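Local coordinates for penicillin-binding protein 2 (Pbp2) (Helicobacter pylori, PDB 5LP5) that probably cross-links peptidoglycan as a penicillin-sensitive transpeptidase during cell-shape-determining wall synthesis, and binds the rod shape-determining protein MreC, at residues T66-F71 against L148-Y153; A362-V367 against H494-A499; G454-P459 against K470-S475. One frame throughout, in Å; residues are numbered along the deposited sequence.

Interaction 1: T66-F71 against L148-Y153; sequences TNELVF and LDKRYY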
ATOM      1  N   THR A  66       1.863  -5.280  -3.147  1.00 43.14           N
ATOM      2  CA  THR A  66       2.110  -4.228  -2.198  1.00 42.43           C
ATOM      3  C   THR A  66       1.034  -3.140  -2.252  1.00 43.27           C
ATOM      4  O   THR A  66       0.040  -3.267  -2.965  1.00 42.38           O
ATOM      5  CB  THR A  66       3.504  -3.636  -2.438  1.00 42.79           C
ATOM      6  OG1 THR A  66       3.852  -2.834  -1.321  1.00 48.49           O
ATOM      7  CG2 THR A  66       3.568  -2.813  -3.711  1.00 41.78           C
ATOM      8  N   ASN A  67       1.248  -2.058  -1.502  1.00 43.67           N
ATOM      9  CA  ASN A  67       0.296  -0.932  -1.446  1.00 41.97           C
ATOM     10  C   ASN A  67       0.936   0.409  -1.871  1.00 41.02           C
ATOM     11  O   ASN A  67       2.100   0.643  -1.600  1.00 44.07           O
ATOM     12  CB  ASN A  67      -0.234  -0.814  -0.026  1.00 40.02           C
ATOM     13  CG  ASN A  67      -0.952  -2.061   0.443  1.00 38.08           C
ATOM     14  OD1 ASN A  67      -1.629  -2.736  -0.336  1.00 39.49           O
ATOM     15  ND2 ASN A  67      -0.834  -2.356   1.738  1.00 34.71           N
ATOM     16  N   GLU A  68       0.169   1.270  -2.535  1.00 41.16           N
ATOM     17  CA  GLU A  68       0.648   2.594  -2.970  1.00 44.30           C
ATOM     18  C   GLU A  68      -0.149   3.693  -2.311  1.00 45.00           C
ATOM     19  O   GLU A  68      -1.377   3.686  -2.349  1.00 46.95           O
ATOM     20  CB  GLU A  68       0.552   2.780  -4.477  1.00 45.10           C
ATOM     21  CG  GLU A  68       1.775   2.284  -5.213  1.00 50.62           C
ATOM     22  CD  GLU A  68       1.828   2.753  -6.657  1.00 56.47           C
ATOM     23  OE1 GLU A  68       0.929   3.510  -7.090  1.00 59.89           O
ATOM     24  OE2 GLU A  68       2.795   2.378  -7.352  1.00 64.60           O
ATOM     25  N   LEU A  69       0.572   4.629  -1.705  1.00 41.37           N
ATOM     26  CA  LEU A  69      -0.043   5.725  -1.000  1.00 36.91           C
ATOM     27  C   LEU A  69      -0.552   6.758  -1.992  1.00 34.96           C
ATOM     28  O   LEU A  69       0.194   7.339  -2.759  1.00 31.03           O
ATOM     29  CB  LEU A  69       0.966   6.335  -0.046  1.00 36.78           C
ATOM     30  CG  LEU A  69       0.466   7.417   0.875  1.00 37.98           C
ATOM     31  CD1 LEU A  69      -0.807   6.989   1.588  1.00 38.83           C
ATOM     32  CD2 LEU A  69       1.561   7.753   1.885  1.00 37.94           C
ATOM     33  N   VAL A  70      -1.855   6.959  -1.982  1.00 36.89           N
ATOM     34  CA  VAL A  70      -2.503   7.875  -2.918  1.00 37.19           C
ATOM     35  C   VAL A  70      -3.476   8.735  -2.125  1.00 37.30           C
ATOM     36  O   VAL A  70      -3.546   8.617  -0.902  1.00 38.21           O
ATOM     37  CB  VAL A  70      -3.222   7.119  -4.063  1.00 36.23           C
ATOM     38  CG1 VAL A  70      -2.235   6.264  -4.825  1.00 36.32           C
ATOM     39  CG2 VAL A  70      -4.341   6.241  -3.532  1.00 34.27           C
ATOM     40  N   PHE A  71      -4.194   9.616  -2.812  1.00 37.06           N
ATOM     41  CA  PHE A  71      -5.052  10.581  -2.149  1.00 36.83           C
ATOM     42  C   PHE A  71      -6.512  10.472  -2.554  1.00 37.52           C
ATOM     43  O   PHE A  71      -6.878   9.667  -3.400  1.00 36.77           O
ATOM     44  CB  PHE A  71      -4.522  11.991  -2.382  1.00 36.73           C
ATOM     45  CG  PHE A  71      -3.387  12.347  -1.476  1.00 37.04           C
ATOM     46  CD1 PHE A  71      -3.626  12.780  -0.183  1.00 37.52           C
ATOM     47  CD2 PHE A  71      -2.084  12.220  -1.903  1.00 35.08           C
ATOM     48  CE1 PHE A  71      -2.580  13.096   0.654  1.00 36.47           C
ATOM     49  CE2 PHE A  71      -1.044  12.543  -1.071  1.00 34.20           C
ATOM     50  CZ  PHE A  71      -1.285  12.978   0.205  1.00 34.61           C
ATOM     51  N   LEU A 148      -5.046   7.487   1.223  1.00 34.91           N
ATOM     52  CA  LEU A 148      -5.694   6.189   1.018  1.00 34.88           C
ATOM     53  C   LEU A 148      -4.684   5.182   0.477  1.00 34.30           C
ATOM     54  O   LEU A 148      -3.678   5.555  -0.110  1.00 31.38           O
ATOM     55  CB  LEU A 148      -6.813   6.301  -0.025  1.00 35.24           C
ATOM     56  CG  LEU A 148      -7.909   7.338   0.149  1.00 36.80           C
ATOM     57  CD1 LEU A 148      -8.715   7.438  -1.142  1.00 37.20           C
ATOM     58  CD2 LEU A 148      -8.800   6.983   1.327  1.00 36.73           C
ATOM     59  N   ASP A 149      -4.987   3.900   0.639  1.00 37.52           N
ATOM     60  CA  ASP A 149      -4.208   2.823   0.047  1.00 41.21           C
ATOM     61  C   ASP A 149      -4.853   2.271  -1.220  1.00 40.86           C
ATOM     62  O   ASP A 149      -6.051   2.094  -1.284  1.00 46.93           O
ATOM     63  CB  ASP A 149      -4.027   1.676   1.051  1.00 43.99           C
ATOM     64  CG  ASP A 149      -2.758   1.806   1.855  1.00 48.76           C
ATOM     65  OD1 ASP A 149      -1.853   2.535   1.371  1.00 53.64           O
ATOM     66  OD2 ASP A 149      -2.665   1.183   2.951  1.00 54.12           O
ATOM     67  N   LYS A 150      -4.029   1.992  -2.215  1.00 39.43           N
ATOM     68  CA  LYS A 150      -4.449   1.314  -3.423  1.00 39.37           C
ATOM     69  C   LYS A 150      -3.511   0.140  -3.625  1.00 39.02           C
ATOM     70  O   LYS A 150      -2.311   0.312  -3.570  1.00 43.62           O
ATOM     71  CB  LYS A 150      -4.378   2.277  -4.610  1.00 40.79           C
ATOM     72  CG  LYS A 150      -3.883   1.684  -5.904  1.00 41.24           C
ATOM     73  CD  LYS A 150      -3.965   2.722  -7.014  1.00 42.70           C
ATOM     74  CE  LYS A 150      -2.710   2.728  -7.862  1.00 41.99           C
ATOM     75  NZ  LYS A 150      -2.967   3.448  -9.121  1.00 44.87           N
ATOM     76  N   ARG A 151      -4.035  -1.057  -3.829  1.00 37.79           N
ATOM     77  CA  ARG A 151      -3.198  -2.231  -4.004  1.00 34.69           C
ATOM     78  C   ARG A 151      -2.397  -2.057  -5.282  1.00 34.84           C
ATOM     79  O   ARG A 151      -2.828  -1.385  -6.233  1.00 32.53           O
ATOM     80  CB  ARG A 151      -4.060  -3.496  -4.074  1.00 35.26           C
ATOM     81  CG  ARG A 151      -3.322  -4.814  -3.819  1.00 34.86           C
ATOM     82  CD  ARG A 151      -2.857  -4.936  -2.366  1.00 34.38           C
ATOM     83  NE  ARG A 151      -2.544  -6.317  -1.967  1.00 33.26           N
ATOM     84  CZ  ARG A 151      -1.830  -6.651  -0.889  1.00 32.25           C
ATOM     85  NH1 ARG A 151      -1.365  -5.713  -0.073  1.00 32.41           N
ATOM     86  NH2 ARG A 151      -1.578  -7.925  -0.611  1.00 32.06           N
ATOM     87  N   TYR A 152      -1.217  -2.661  -5.299  1.00 36.67           N
ATOM     88  CA  TYR A 152      -0.304  -2.547  -6.437  1.00 36.48           C
ATOM     89  C   TYR A 152       0.522  -3.816  -6.650  1.00 35.46           C
ATOM     90  O   TYR A 152       1.182  -4.304  -5.741  1.00 33.54           O
ATOM     91  CB  TYR A 152       0.624  -1.349  -6.240  1.00 37.75           C
ATOM     92  CG  TYR A 152       1.566  -1.111  -7.398  1.00 39.52           C
ATOM     93  CD1 TYR A 152       1.091  -0.688  -8.645  1.00 43.07           C
ATOM     94  CD2 TYR A 152       2.924  -1.321  -7.251  1.00 38.52           C
ATOM     95  CE1 TYR A 152       1.954  -0.489  -9.711  1.00 42.70           C
ATOM     96  CE2 TYR A 152       3.796  -1.107  -8.296  1.00 38.32           C
ATOM     97  CZ  TYR A 152       3.315  -0.697  -9.521  1.00 40.18           C
ATOM     98  OH  TYR A 152       4.209  -0.516 -10.548  1.00 39.56           O
ATOM     99  N   TYR A 153       0.487  -4.324  -7.875  1.00 37.30           N
ATOM    100  CA  TYR A 153       1.206  -5.531  -8.270  1.00 36.27           C
ATOM    101  C   TYR A 153       2.319  -5.080  -9.215  1.00 37.79           C
ATOM    102  O   TYR A 153       2.077  -4.796 -10.390  1.00 36.78           O
ATOM    103  CB  TYR A 153       0.237  -6.542  -8.918  1.00 35.67           C
ATOM    104  CG  TYR A 153      -0.932  -6.869  -8.003  1.00 33.74           C
ATOM    105  CD1 TYR A 153      -0.880  -7.941  -7.143  1.00 32.44           C
ATOM    106  CD2 TYR A 153      -2.071  -6.057  -7.961  1.00 35.53           C
ATOM    107  CE1 TYR A 153      -1.938  -8.228  -6.283  1.00 32.68           C
ATOM    108  CE2 TYR A 153      -3.128  -6.333  -7.100  1.00 33.82           C
ATOM    109  CZ  TYR A 153      -3.052  -7.417  -6.266  1.00 32.93           C
ATOM    110  OH  TYR A 153      -4.072  -7.706  -5.410  1.00 34.18           O
TER
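T66-F71 and L148-Y152 run antiparallel, with axes 4.3 Å apart at their closest and N-to-C directions 140° apart, and six backbone hydrogen bonds join T66 to Y152, E68 to K150 and V70 to L148. They are neighbouring strands of the mixed beta sheet in the dimerisation region of this penicillin-binding protein. On the face that carries T66, E68, V70, L148, K150 and Y152, E68 lies between K150 and Y152, touching both. Its OE2 sits over the centre of the Y152 ring, 3.5 Å above the plane, with the carboxylate turned 26° from the ring, while T66 CG2 meets the same ring at its edge. E68 OE1 touches K150 CE and stays 4.4 Å from K150 NZ, beyond a salt bridge, though the opposite charges probably favour each other. V70 CG2 packs against K150 CB and, more loosely, L148 CB, a place suited to a branched apolar residue.

The face of N67, L69, D149 and R151 is mostly polar: N67 ND2 reaches R53 O, D149 OD2 bonds T52 OG1, and E192 takes R151 NE in a salt bridge. L69, across from D149, packs on F182 of the MreC chain. The R151 bend at chi2 brings CD to 3.4 Å from T66 O, and the extended rest of the chain carries NH1 to N67 OD1. N67 OD1 lies in the guanidinium plane, 3.0 Å from R151 NH1, and the bond is nearly straight at hydrogen (168°), yet NH1 approaches from above the amide carbonyl plane.

Interaction 2: A362-V367 against H494-A499; sequences AIRESV and HKDGTA
R364 carries this contact, its side chain setting out from the last turn of helix 359-364 toward the loop 494-499. From CB, chi1 of -177° places CG opposite the backbone N, and R364 CG comes to rest 3.7 Å from G497 CA, where G497, having no side chain, accommodates both the arginine chain and the H494 carbonyl of the turn. CD follows, touching D496 CB and lying off-centre over the H494 ring. A bend at chi3 (-49°) then turns the guanidinium flat onto the imidazole, planes 17° apart and centres 3.8 Å apart. NE passes above H494 CG and makes its salt bridge with E490. At the tip, R364 NH1 sits over the rim of the ring, 3.4 Å from H494 CE1, and forms a salt bridge of 3.3 Å with D496 OD2 near the guanidinium plane.

H494 to G497 make a type I beta turn, and H494 ND1 accepts D496 N within it, an in-plane bond that helps set the rotation of the imidazole. Opposite, the helix ends in a Schellman motif with S366, at positive phi, as its C-prime residue. S366, probably the serine of the SxN-type motif (SxD here), hydrogen-bonds through OG with S311 OG of the probable SxxK motif, the hallmark of penicillin-binding transpeptidases. E365 OE2 joins the charge network by a long salt bridge from R364 NH1. R364 O accepts T498 N at 3.3 Å, while T498 CG2 packs against that same oxygen.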
ATOM      1  N   ALA A 362       8.264 -50.290 -22.506  1.00 86.49           N
ATOM      2  CA  ALA A 362       6.918 -49.754 -22.738  1.00 87.80           C
ATOM      3  C   ALA A 362       6.789 -48.312 -22.232  1.00 81.30           C
ATOM      4  O   ALA A 362       6.109 -47.473 -22.845  1.00 78.39           O
ATOM      5  CB  ALA A 362       5.867 -50.650 -22.086  1.00 90.33           C
ATOM      6  N   ILE A 363       7.438 -48.050 -21.101  1.00 75.13           N
ATOM      7  CA  ILE A 363       7.557 -46.705 -20.568  1.00 68.12           C
ATOM      8  C   ILE A 363       8.406 -45.869 -21.520  1.00 68.29           C
ATOM      9  O   ILE A 363       7.980 -44.795 -21.983  1.00 73.08           O
ATOM     10  CB  ILE A 363       8.231 -46.696 -19.177  1.00 63.91           C
ATOM     11  CG1 ILE A 363       7.344 -47.382 -18.129  1.00 61.40           C
ATOM     12  CG2 ILE A 363       8.534 -45.257 -18.770  1.00 63.09           C
ATOM     13  CD1 ILE A 363       7.928 -47.413 -16.730  1.00 59.58           C
ATOM     14  N   ARG A 364       9.606 -46.378 -21.797  1.00 67.02           N
ATOM     15  CA  ARG A 364      10.585 -45.689 -22.627  1.00 69.41           C
ATOM     16  C   ARG A 364       9.950 -45.160 -23.917  1.00 75.03           C
ATOM     17  O   ARG A 364      10.050 -43.962 -24.249  1.00 67.14           O
ATOM     18  CB  ARG A 364      11.745 -46.634 -22.971  1.00 70.23           C
ATOM     19  CG  ARG A 364      12.875 -45.978 -23.775  1.00 71.48           C
ATOM     20  CD  ARG A 364      13.725 -46.988 -24.515  1.00 74.35           C
ATOM     21  NE  ARG A 364      14.132 -48.079 -23.641  1.00 77.91           N
ATOM     22  CZ  ARG A 364      14.631 -49.235 -24.063  1.00 82.71           C
ATOM     23  NH1 ARG A 364      14.808 -49.472 -25.359  1.00 84.68           N
ATOM     24  NH2 ARG A 364      14.953 -50.157 -23.173  1.00 89.26           N
ATOM     25  N   GLU A 365       9.273 -46.062 -24.628  1.00 84.18           N
ATOM     26  CA  GLU A 365       8.821 -45.770 -25.977  1.00 90.98           C
ATOM     27  C   GLU A 365       7.348 -45.373 -26.034  1.00 93.71           C
ATOM     28  O   GLU A 365       6.784 -45.292 -27.122  1.00100.87           O
ATOM     29  CB  GLU A 365       9.105 -46.969 -26.887  1.00 99.46           C
ATOM     30  CG  GLU A 365      10.588 -47.250 -27.100  1.00103.15           C
ATOM     31  CD  GLU A 365      10.853 -48.498 -27.930  1.00105.23           C
ATOM     32  OE1 GLU A 365       9.907 -49.074 -28.502  1.00107.95           O
ATOM     33  OE2 GLU A 365      12.018 -48.917 -28.014  1.00104.34           O
ATOM     34  N   SER A 366       6.741 -45.099 -24.873  1.00 92.69           N
ATOM     35  CA  SER A 366       5.336 -44.692 -24.786  1.00 88.36           C
ATOM     36  C   SER A 366       4.510 -45.706 -25.579  1.00 87.98           C
ATOM     37  O   SER A 366       3.695 -45.324 -26.415  1.00 91.26           O
ATOM     38  CB  SER A 366       5.157 -43.256 -25.324  1.00 90.15           C
ATOM     39  OG  SER A 366       3.872 -42.717 -25.056  1.00 87.48           O
ATOM     40  N   VAL A 367       4.747 -46.997 -25.319  1.00 85.19           N
ATOM     41  CA  VAL A 367       4.087 -48.089 -26.043  1.00 85.64           C
ATOM     42  C   VAL A 367       2.696 -48.357 -25.473  1.00 84.68           C
ATOM     43  O   VAL A 367       2.512 -48.402 -24.255  1.00 85.75           O
ATOM     44  CB  VAL A 367       4.894 -49.401 -25.982  1.00 87.25           C
ATOM     45  CG1 VAL A 367       4.153 -50.534 -26.671  1.00 91.23           C
ATOM     46  CG2 VAL A 367       6.245 -49.223 -26.627  1.00 86.39           C
ATOM     47  N   HIS A 494      17.919 -42.843 -23.141  1.00 74.88           N
ATOM     48  CA  HIS A 494      18.112 -43.939 -24.104  1.00 73.77           C
ATOM     49  C   HIS A 494      17.740 -43.436 -25.507  1.00 72.76           C
ATOM     50  O   HIS A 494      16.824 -42.638 -25.662  1.00 73.15           O
ATOM     51  CB  HIS A 494      17.246 -45.139 -23.707  1.00 76.28           C
ATOM     52  CG  HIS A 494      17.633 -46.431 -24.370  1.00 80.11           C
ATOM     53  ND1 HIS A 494      17.372 -46.701 -25.700  1.00 78.57           N
ATOM     54  CD2 HIS A 494      18.228 -47.540 -23.870  1.00 80.92           C
ATOM     55  CE1 HIS A 494      17.816 -47.909 -25.995  1.00 80.19           C
ATOM     56  NE2 HIS A 494      18.336 -48.440 -24.904  1.00 81.93           N
ATOM     57  N   LYS A 495      18.441 -43.908 -26.529  1.00 74.00           N
ATOM     58  CA  LYS A 495      18.292 -43.361 -27.885  1.00 73.03           C
ATOM     59  C   LYS A 495      16.934 -43.698 -28.508  1.00 74.20           C
ATOM     60  O   LYS A 495      16.426 -42.960 -29.356  1.00 71.53           O
ATOM     61  CB  LYS A 495      19.448 -43.832 -28.764  1.00 74.08           C
ATOM     62  CG  LYS A 495      20.799 -43.404 -28.196  1.00 74.81           C
ATOM     63  CD  LYS A 495      21.978 -43.778 -29.079  1.00 76.62           C
ATOM     64  CE  LYS A 495      23.262 -43.108 -28.602  1.00 73.73           C
ATOM     65  NZ  LYS A 495      24.465 -43.705 -29.252  1.00 74.04           N
ATOM     66  N   ASP A 496      16.349 -44.803 -28.051  1.00 75.95           N
ATOM     67  CA  ASP A 496      14.997 -45.218 -28.437  1.00 75.64           C
ATOM     68  C   ASP A 496      13.909 -44.379 -27.793  1.00 75.49           C
ATOM     69  O   ASP A 496      12.803 -44.261 -28.336  1.00 74.30           O
ATOM     70  CB  ASP A 496      14.781 -46.675 -28.040  1.00 73.97           C
ATOM     71  CG  ASP A 496      15.634 -47.611 -28.836  1.00 74.80           C
ATOM     72  OD1 ASP A 496      15.991 -47.235 -29.969  1.00 73.44           O
ATOM     73  OD2 ASP A 496      15.931 -48.716 -28.345  1.00 74.65           O
ATOM     74  N   GLY A 497      14.227 -43.819 -26.628  1.00 76.15           N
ATOM     75  CA  GLY A 497      13.297 -42.999 -25.861  1.00 75.33           C
ATOM     76  C   GLY A 497      12.560 -41.992 -26.713  1.00 75.74           C
ATOM     77  O   GLY A 497      13.134 -41.383 -27.620  1.00 79.52           O
ATOM     78  N   THR A 498      11.274 -41.831 -26.433  1.00 74.67           N
ATOM     79  CA  THR A 498      10.456 -40.871 -27.176  1.00 77.26           C
ATOM     80  C   THR A 498      11.029 -39.455 -27.089  1.00 72.96           C
ATOM     81  O   THR A 498      10.992 -38.706 -28.055  1.00 66.03           O
ATOM     82  CB  THR A 498       8.977 -40.871 -26.713  1.00 77.17           C
ATOM     83  OG1 THR A 498       8.283 -39.769 -27.320  1.00 79.75           O
ATOM     84  CG2 THR A 498       8.858 -40.756 -25.207  1.00 75.60           C
ATOM     85  N   ALA A 499      11.587 -39.115 -25.933  1.00 74.17           N
ATOM     86  CA  ALA A 499      12.065 -37.762 -25.668  1.00 71.90           C
ATOM     87  C   ALA A 499      13.588 -37.654 -25.699  1.00 74.23           C
ATOM     88  O   ALA A 499      14.182 -37.024 -24.825  1.00 78.78           O
ATOM     89  CB  ALA A 499      11.544 -37.316 -24.311  1.00 68.67           C
TER

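Interaction 3: G454-P459 against K470-S475; sequences GKLATP and KDPLNS
Two backbone hydrogen bonds hold L456 and K470 together as a single antiparallel bridge: L456 N gives to K470 O at 2.9 Å, nearly straight (170°) and in the carbonyl plane, and K470 N gives back to L456 O at 3.0 Å.

The apolar contacts gather round L456. Its CB meets P472 CD at 4.1 Å and K470 CB at 4.2 Å, while the rest of the leucine packs on A446 and L450 of helix 441-453. L473 reaches L450 as well, so leucines from both segments pack on helix 441-453, and L473 also touches L481 of helix 475-493.

Among the polar groups, K470 is extended beyond CG (chi2 161°, chi3 165°), which lays its aliphatic chain past T458; K470 CE comes 3.4 Å from T458 OG1. A long flexible lysine suits this exposed border, since its methylenes can pack while its ammonium stays near the surface. D471 OD1 comes 4.2 Å from K455 CG, and OD2 forms its salt bridge with K478.

G454 has positive phi, where glycine fits easily, and lets the chain leave helix 441-453. N474 N-caps helix 475-493, its OD1 accepting Q477 N. The whole is a helix-to-helix connection in the transpeptidase domain, pinned by an isolated antiparallel beta bridge.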
ATOM      1  N   GLY A 454       9.275 -41.337  -3.623  1.00 50.05           N
ATOM      2  CA  GLY A 454       8.725 -42.424  -2.806  1.00 53.16           C
ATOM      3  C   GLY A 454       7.726 -41.927  -1.774  1.00 55.08           C
ATOM      4  O   GLY A 454       7.053 -42.730  -1.079  1.00 56.70           O
ATOM      5  N   LYS A 455       7.612 -40.599  -1.687  1.00 54.95           N
ATOM      6  CA  LYS A 455       6.615 -39.959  -0.836  1.00 55.51           C
ATOM      7  C   LYS A 455       5.975 -38.780  -1.552  1.00 53.66           C
ATOM      8  O   LYS A 455       6.555 -38.217  -2.498  1.00 50.81           O
ATOM      9  CB  LYS A 455       7.229 -39.549   0.504  1.00 57.02           C
ATOM     10  CG  LYS A 455       7.651 -40.754   1.333  1.00 59.76           C
ATOM     11  CD  LYS A 455       8.292 -40.348   2.635  1.00 63.07           C
ATOM     12  CE  LYS A 455       8.957 -41.538   3.304  1.00 70.30           C
ATOM     13  NZ  LYS A 455       9.150 -41.301   4.766  1.00 76.16           N
ATOM     14  N   LEU A 456       4.775 -38.435  -1.082  1.00 55.45           N
ATOM     15  CA  LEU A 456       3.859 -37.518  -1.783  1.00 56.24           C
ATOM     16  C   LEU A 456       3.823 -36.102  -1.201  1.00 54.84           C
ATOM     17  O   LEU A 456       3.414 -35.880  -0.058  1.00 57.45           O
ATOM     18  CB  LEU A 456       2.436 -38.093  -1.769  1.00 55.70           C
ATOM     19  CG  LEU A 456       1.373 -37.324  -2.560  1.00 53.25           C
ATOM     20  CD1 LEU A 456       1.685 -37.309  -4.053  1.00 52.14           C
ATOM     21  CD2 LEU A 456       0.003 -37.930  -2.294  1.00 52.69           C
ATOM     22  N   ALA A 457       4.222 -35.144  -2.012  1.00 51.55           N
ATOM     23  CA  ALA A 457       4.290 -33.769  -1.564  1.00 50.85           C
ATOM     24  C   ALA A 457       2.942 -33.100  -1.736  1.00 46.98           C
ATOM     25  O   ALA A 457       2.280 -33.284  -2.750  1.00 49.78           O
ATOM     26  CB  ALA A 457       5.339 -33.022  -2.376  1.00 56.44           C
ATOM     27  N   THR A 458       2.536 -32.327  -0.742  1.00 43.66           N
ATOM     28  CA  THR A 458       1.415 -31.399  -0.900  1.00 40.77           C
ATOM     29  C   THR A 458       1.955 -30.084  -1.473  1.00 40.48           C
ATOM     30  O   THR A 458       2.655 -29.357  -0.742  1.00 40.67           O
ATOM     31  CB  THR A 458       0.737 -31.109   0.452  1.00 37.64           C
ATOM     32  OG1 THR A 458       0.160 -32.313   0.959  1.00 38.03           O
ATOM     33  CG2 THR A 458      -0.342 -30.083   0.314  1.00 35.35           C
ATOM     34  N   PRO A 459       1.644 -29.771  -2.769  1.00 38.04           N
ATOM     35  CA  PRO A 459       2.120 -28.500  -3.340  1.00 35.77           C
ATOM     36  C   PRO A 459       1.526 -27.340  -2.602  1.00 34.90           C
ATOM     37  O   PRO A 459       0.378 -27.424  -2.189  1.00 37.30           O
ATOM     38  CB  PRO A 459       1.600 -28.526  -4.778  1.00 35.52           C
ATOM     39  CG  PRO A 459       1.320 -29.962  -5.062  1.00 36.52           C
ATOM     40  CD  PRO A 459       0.858 -30.534  -3.753  1.00 36.58           C
ATOM     41  N   LYS A 470       3.309 -37.122   2.693  1.00 55.22           N
ATOM     42  CA  LYS A 470       2.380 -38.227   2.884  1.00 58.59           C
ATOM     43  C   LYS A 470       2.950 -39.521   2.324  1.00 58.64           C
ATOM     44  O   LYS A 470       3.647 -39.518   1.301  1.00 57.01           O
ATOM     45  CB  LYS A 470       1.066 -37.908   2.191  1.00 58.78           C
ATOM     46  CG  LYS A 470       0.468 -36.610   2.654  1.00 59.92           C
ATOM     47  CD  LYS A 470      -0.545 -36.102   1.667  1.00 65.90           C
ATOM     48  CE  LYS A 470      -1.391 -35.027   2.315  1.00 74.33           C
ATOM     49  NZ  LYS A 470      -2.547 -34.674   1.448  1.00 81.90           N
ATOM     50  N   ASP A 471       2.623 -40.633   2.980  1.00 60.86           N
ATOM     51  CA  ASP A 471       3.175 -41.944   2.625  1.00 65.29           C
ATOM     52  C   ASP A 471       2.073 -42.940   2.254  1.00 66.60           C
ATOM     53  O   ASP A 471       1.775 -43.856   3.011  1.00 68.36           O
ATOM     54  CB  ASP A 471       4.031 -42.488   3.786  1.00 65.52           C
ATOM     55  CG  ASP A 471       4.925 -43.637   3.369  1.00 65.98           C
ATOM     56  OD1 ASP A 471       5.063 -43.898   2.145  1.00 67.57           O
ATOM     57  OD2 ASP A 471       5.499 -44.274   4.275  1.00 66.87           O
ATOM     58  N   PRO A 472       1.480 -42.777   1.061  1.00 68.92           N
ATOM     59  CA  PRO A 472       0.359 -43.618   0.644  1.00 69.80           C
ATOM     60  C   PRO A 472       0.779 -44.934  -0.020  1.00 69.54           C
ATOM     61  O   PRO A 472      -0.060 -45.601  -0.630  1.00 73.46           O
ATOM     62  CB  PRO A 472      -0.377 -42.722  -0.362  1.00 71.27           C
ATOM     63  CG  PRO A 472       0.698 -41.877  -0.962  1.00 71.28           C
ATOM     64  CD  PRO A 472       1.826 -41.784   0.027  1.00 72.11           C
ATOM     65  N   LEU A 473       2.050 -45.313   0.104  1.00 67.30           N
ATOM     66  CA  LEU A 473       2.545 -46.539  -0.499  1.00 65.01           C
ATOM     67  C   LEU A 473       2.999 -47.587   0.506  1.00 66.33           C
ATOM     68  O   LEU A 473       3.472 -47.259   1.596  1.00 66.91           O
ATOM     69  CB  LEU A 473       3.683 -46.214  -1.446  1.00 63.21           C
ATOM     70  CG  LEU A 473       3.323 -45.354  -2.650  1.00 63.19           C
ATOM     71  CD1 LEU A 473       4.571 -45.113  -3.494  1.00 64.37           C
ATOM     72  CD2 LEU A 473       2.256 -46.025  -3.492  1.00 62.95           C
ATOM     73  N   ASN A 474       2.820 -48.849   0.111  1.00 68.05           N
ATOM     74  CA  ASN A 474       3.267 -50.010   0.884  1.00 65.95           C
ATOM     75  C   ASN A 474       4.730 -50.325   0.539  1.00 68.05           C
ATOM     76  O   ASN A 474       5.336 -49.670  -0.333  1.00 67.94           O
ATOM     77  CB  ASN A 474       2.379 -51.215   0.584  1.00 64.74           C
ATOM     78  CG  ASN A 474       2.412 -51.613  -0.882  1.00 64.95           C
ATOM     79  OD1 ASN A 474       3.420 -51.471  -1.568  1.00 65.07           O
ATOM     80  ND2 ASN A 474       1.295 -52.094  -1.372  1.00 63.12           N
ATOM     81  N   SER A 475       5.278 -51.332   1.218  1.00 69.51           N
ATOM     82  CA  SER A 475       6.629 -51.811   0.962  1.00 68.27           C
ATOM     83  C   SER A 475       6.844 -52.169  -0.506  1.00 67.86           C
ATOM     84  O   SER A 475       7.731 -51.615  -1.182  1.00 68.08           O
ATOM     85  CB  SER A 475       6.904 -53.046   1.819  1.00 69.48           C
ATOM     86  OG  SER A 475       6.975 -52.696   3.186  1.00 69.30           O
TER

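In the fold
From the N terminus, interaction 1 comes first: strand 63-76 pairs with strand 144-152, closing a loop of 76 intervening residues within the dimerisation region. Interaction 2 opens at the end of helix 359-364, in the transpeptidase region, and closes 126 residues later, in the loop between helix 475-493 and strand 511-517. Interaction 3 is nested inside that long loop, joining two parts of the connection between helices 441-453 and 475-493. Helix 475-493 leads from the second segment of interaction 3 to the second segment of interaction 2; the centres of these two interactions are 26 Å apart. Interaction 1 lies across the chain's centre from both, its centre 53 Å from that of interaction 2.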